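Local coordinates for N-acylhomoserine lactone dependent regulatory protein (Burkholderia cenocepacia, PDB 5L10) that probably acts as a LuxR-family transcription factor that binds DNA in response to N-acylhomoserine lactones, the chain here being its ligand-binding domain, at residues 16-26 with 159-168. Residues are numbered along the deposited sequence; the frame is centred on the assembly and turned at random.
Sequences LQRAPTAEAAF and AAHAYLMPRL
Leu-16 packs against the ring of Tyr-163. Leu-16 CB sits over one face of the Tyr-163 ring, 4.0 Å from its centroid, in a CH-pi contact. The Leu-16 branch CD1 goes further and touches Ala-159 CB at 3.6 Å. A second apolar cluster forms round Ala-22. Its CB meets Leu-164 CD1 at 3.7 Å and Leu-168 CD2 at 3.6 Å. With CG anti to the backbone N (chi1 -177°), the branch end of Leu-164 comes nearer to helix 22-35. CD1 meets Ala-22 and Ala-25, and CD2 touches the Phe-26 ring obliquely.

The two segments belong to the autoinducer-binding domain, an alpha-beta fold with an antiparallel sheet. Here the first turn of helix 22-35 runs nearly antiparallel to the last turns of helix 143-169, with axes 156° apart. Thr-21 is the N-cap of the former, and its OG1 accepts from Ala-24 N. Leu-164 also touches Tyr-43 on strand 40-46, and Phe-26 touches Cys-41 of the same strand, so both helices pack onto the sheet.

One direct hydrogen bond joins the segments. Gln-17 NE2 donates to Tyr-163 OH at 2.8 Å, with the acceptor near the amide plane and the amide almost perpendicular to the ring. The bond is bent (144° at the hydrogen). A water links Glu-23 OE1 and Arg-167 O, donating to both.

The Arg-167 side chain runs past Pro-20 and Ala-19, in the loop before helix 22-35. Its CD lies 3.3 Å from Pro-20 O. Ala-19 O sits over one face of the guanidinium, 3.2 Å from NH2, at a poor angle for a hydrogen bond. Arg-90 of the second subunit comes close to Arg-167 and also packs on Tyr-163.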
loop_
_atom_site.group_PDB
_atom_site.type_symbol
_atom_site.label_atom_id
_atom_site.label_comp_id
_atom_site.label_asym_id
_atom_site.label_seq_id
_atom_site.Cartn_x
_atom_site.Cartn_y
_atom_site.Cartn_z
ATOM N N LEU A 16 -9.522 -12.336 -0.255
ATOM C CA LEU A 16 -8.141 -12.336 0.208
ATOM C C LEU A 16 -8.018 -12.748 1.667
ATOM O O LEU A 16 -6.915 -13.088 2.107
ATOM C CB LEU A 16 -7.514 -10.956 -0.003
ATOM C CG LEU A 16 -7.301 -10.546 -1.464
ATOM C CD1 LEU A 16 -6.652 -9.180 -1.551
ATOM C CD2 LEU A 16 -6.469 -11.582 -2.197
ATOM N N GLN A 17 -9.118 -12.723 2.424
ATOM C CA GLN A 17 -9.110 -13.227 3.792
ATOM C C GLN A 17 -9.155 -14.748 3.862
ATOM O O GLN A 17 -8.883 -15.310 4.927
ATOM C CB GLN A 17 -10.288 -12.649 4.586
ATOM C CG GLN A 17 -10.325 -11.134 4.640
ATOM C CD GLN A 17 -9.033 -10.536 5.156
ATOM O OE1 GLN A 17 -8.439 -11.035 6.114
ATOM N NE2 GLN A 17 -8.585 -9.461 4.516
ATOM N N ARG A 18 -9.502 -15.422 2.767
ATOM C CA ARG A 18 -9.521 -16.879 2.711
ATOM C C ARG A 18 -8.530 -17.394 1.673
ATOM O O ARG A 18 -8.767 -18.414 1.020
ATOM C CB ARG A 18 -10.929 -17.394 2.414
ATOM C CG ARG A 18 -12.005 -16.821 3.316
ATOM C CD ARG A 18 -13.383 -17.325 2.918
ATOM N NE ARG A 18 -13.694 -17.044 1.519
ATOM C CZ ARG A 18 -14.346 -15.964 1.097
ATOM N NH1 ARG A 18 -14.760 -15.052 1.967
ATOM N NH2 ARG A 18 -14.583 -15.796 -0.198
ATOM N N ALA A 19 -7.414 -16.685 1.502
ATOM C CA ALA A 19 -6.382 -17.033 0.528
ATOM C C ALA A 19 -5.059 -17.160 1.266
ATOM O O ALA A 19 -4.317 -16.176 1.404
ATOM C CB ALA A 19 -6.294 -15.992 -0.584
ATOM N N PRO A 20 -4.719 -18.354 1.754
ATOM C CA PRO A 20 -3.471 -18.521 2.505
ATOM C C PRO A 20 -2.246 -18.755 1.636
ATOM O O PRO A 20 -1.156 -18.964 2.180
ATOM C CB PRO A 20 -3.768 -19.751 3.377
ATOM C CG PRO A 20 -4.876 -20.504 2.650
ATOM C CD PRO A 20 -5.410 -19.635 1.539
ATOM N N THR A 21 -2.388 -18.733 0.313
ATOM C CA THR A 21 -1.287 -18.983 -0.606
ATOM C C THR A 21 -1.305 -17.939 -1.713
ATOM O O THR A 21 -2.311 -17.263 -1.940
ATOM C CB THR A 21 -1.371 -20.383 -1.225
ATOM O OG1 THR A 21 -2.567 -20.481 -2.009
ATOM C CG2 THR A 21 -1.400 -21.446 -0.145
ATOM N N ALA A 22 -0.171 -17.816 -2.409
ATOM C CA ALA A 22 -0.107 -16.906 -3.550
ATOM C C ALA A 22 -0.955 -17.409 -4.710
ATOM O O ALA A 22 -1.428 -16.612 -5.529
ATOM C CB ALA A 22 1.342 -16.719 -3.995
ATOM N N GLU A 23 -1.158 -18.726 -4.789
ATOM C CA GLU A 23 -2.007 -19.305 -5.820
ATOM C C GLU A 23 -3.467 -18.934 -5.610
ATOM O O GLU A 23 -4.205 -18.744 -6.584
ATOM C CB GLU A 23 -1.830 -20.824 -5.837
ATOM C CG GLU A 23 -0.407 -21.302 -6.170
ATOM C CD GLU A 23 0.604 -21.102 -5.040
ATOM O OE1 GLU A 23 0.629 -20.022 -4.419
ATOM O OE2 GLU A 23 1.387 -22.030 -4.768
ATOM N N ALA A 24 -3.898 -18.819 -4.356
ATOM C CA ALA A 24 -5.265 -18.424 -4.050
ATOM C C ALA A 24 -5.438 -16.919 -3.950
ATOM O O ALA A 24 -6.571 -16.432 -4.045
ATOM C CB ALA A 24 -5.724 -19.064 -2.739
ATOM N N ALA A 25 -4.350 -16.174 -3.757
ATOM C CA ALA A 25 -4.433 -14.730 -3.590
ATOM C C ALA A 25 -4.415 -13.976 -4.907
ATOM O O ALA A 25 -4.910 -12.844 -4.964
ATOM C CB ALA A 25 -3.284 -14.223 -2.717
ATOM N N PHE A 26 -3.858 -14.558 -5.967
ATOM C CA PHE A 26 -3.779 -13.804 -7.216
ATOM C C PHE A 26 -5.122 -13.690 -7.932
ATOM O O PHE A 26 -5.475 -12.571 -8.347
ATOM C CB PHE A 26 -2.697 -14.394 -8.120
ATOM C CG PHE A 26 -2.619 -13.727 -9.451
ATOM C CD1 PHE A 26 -2.993 -14.405 -10.595
ATOM C CD2 PHE A 26 -2.221 -12.402 -9.552
ATOM C CE1 PHE A 26 -2.937 -13.791 -11.824
ATOM C CE2 PHE A 26 -2.167 -11.778 -10.780
ATOM C CZ PHE A 26 -2.528 -12.475 -11.918
ATOM N N ALA A 159 -3.415 -4.350 -1.587
ATOM C CA ALA A 159 -3.795 -5.754 -1.463
ATOM C C ALA A 159 -2.713 -6.672 -2.012
ATOM O O ALA A 159 -2.426 -7.723 -1.428
ATOM C CB ALA A 159 -5.121 -6.003 -2.180
ATOM N N ALA A 160 -2.106 -6.298 -3.140
ATOM C CA ALA A 160 -1.059 -7.132 -3.719
ATOM C C ALA A 160 0.155 -7.190 -2.804
ATOM O O ALA A 160 0.735 -8.262 -2.591
ATOM C CB ALA A 160 -0.670 -6.605 -5.099
ATOM N N HIS A 161 0.539 -6.049 -2.238
ATOM C CA HIS A 161 1.725 -6.005 -1.397
ATOM C C HIS A 161 1.483 -6.671 -0.049
ATOM O O HIS A 161 2.421 -7.208 0.550
ATOM C CB HIS A 161 2.169 -4.556 -1.221
ATOM C CG HIS A 161 2.510 -3.877 -2.511
ATOM N ND1 HIS A 161 3.104 -4.540 -3.564
ATOM C CD2 HIS A 161 2.328 -2.601 -2.925
ATOM C CE1 HIS A 161 3.282 -3.699 -4.566
ATOM N NE2 HIS A 161 2.818 -2.516 -4.205
ATOM N N ALA A 162 0.242 -6.661 0.434
ATOM C CA ALA A 162 -0.057 -7.205 1.752
ATOM C C ALA A 162 -0.469 -8.670 1.714
ATOM O O ALA A 162 -0.216 -9.398 2.682
ATOM C CB ALA A 162 -1.160 -6.386 2.427
ATOM N N TYR A 163 -1.090 -9.124 0.625
ATOM C CA TYR A 163 -1.627 -10.476 0.567
ATOM C C TYR A 163 -0.936 -11.383 -0.441
ATOM O O TYR A 163 -0.987 -12.605 -0.272
ATOM C CB TYR A 163 -3.128 -10.440 0.244
ATOM C CG TYR A 163 -3.965 -9.773 1.311
ATOM C CD1 TYR A 163 -4.503 -10.511 2.358
ATOM C CD2 TYR A 163 -4.217 -8.409 1.271
ATOM C CE1 TYR A 163 -5.273 -9.906 3.335
ATOM C CE2 TYR A 163 -4.984 -7.796 2.244
ATOM C CZ TYR A 163 -5.510 -8.549 3.272
ATOM O OH TYR A 163 -6.272 -7.942 4.243
ATOM N N LEU A 164 -0.303 -10.833 -1.476
ATOM C CA LEU A 164 0.352 -11.644 -2.497
ATOM C C LEU A 164 1.866 -11.697 -2.320
ATOM O O LEU A 164 2.443 -12.786 -2.260
ATOM C CB LEU A 164 0.005 -11.116 -3.895
ATOM C CG LEU A 164 0.564 -11.932 -5.057
ATOM C CD1 LEU A 164 0.064 -13.356 -4.963
ATOM C CD2 LEU A 164 0.167 -11.318 -6.380
HETATM N N MSE A 165 2.519 -10.543 -2.238
HETATM C CA MSE A 165 3.970 -10.491 -2.083
HETATM C C MSE A 165 4.522 -11.348 -0.924
HETATM O O MSE A 165 5.443 -12.139 -1.142
HETATM C CB MSE A 165 4.427 -9.033 -1.924
HETATM C CG MSE A 165 5.802 -8.893 -1.297
HETATM SE SE MSE A 165 6.657 -7.161 -1.571
HETATM C CE MSE A 165 5.296 -5.995 -0.831
ATOM N N PRO A 166 3.973 -11.220 0.294
ATOM C CA PRO A 166 4.505 -12.024 1.408
ATOM C C PRO A 166 4.329 -13.516 1.218
ATOM O O PRO A 166 5.098 -14.291 1.799
ATOM C CB PRO A 166 3.706 -11.524 2.617
ATOM C CG PRO A 166 2.443 -11.038 2.036
ATOM C CD PRO A 166 2.833 -10.399 0.743
ATOM N N ARG A 167 3.339 -13.945 0.438
ATOM C CA ARG A 167 3.122 -15.359 0.176
ATOM C C ARG A 167 3.864 -15.843 -1.061
ATOM O O ARG A 167 3.885 -17.051 -1.323
ATOM C CB ARG A 167 1.622 -15.636 0.052
ATOM C CG ARG A 167 0.838 -15.005 1.190
ATOM C CD ARG A 167 -0.382 -15.808 1.575
ATOM N NE ARG A 167 -1.038 -15.237 2.750
ATOM C CZ ARG A 167 -1.934 -14.256 2.700
ATOM N NH1 ARG A 167 -2.481 -13.799 3.817
ATOM N NH2 ARG A 167 -2.282 -13.731 1.533
ATOM N N LEU A 168 4.465 -14.930 -1.820
ATOM C CA LEU A 168 5.472 -15.282 -2.810
ATOM C C LEU A 168 6.860 -15.347 -2.189
ATOM O O LEU A 168 7.630 -16.271 -2.477
ATOM C CB LEU A 168 5.465 -14.269 -3.956
ATOM C CG LEU A 168 4.260 -14.297 -4.893
ATOM C CD1 LEU A 168 4.259 -13.070 -5.781
ATOM C CD2 LEU A 168 4.282 -15.561 -5.730
HETATM O O HOH W 1 2.392 -19.901 -1.808
#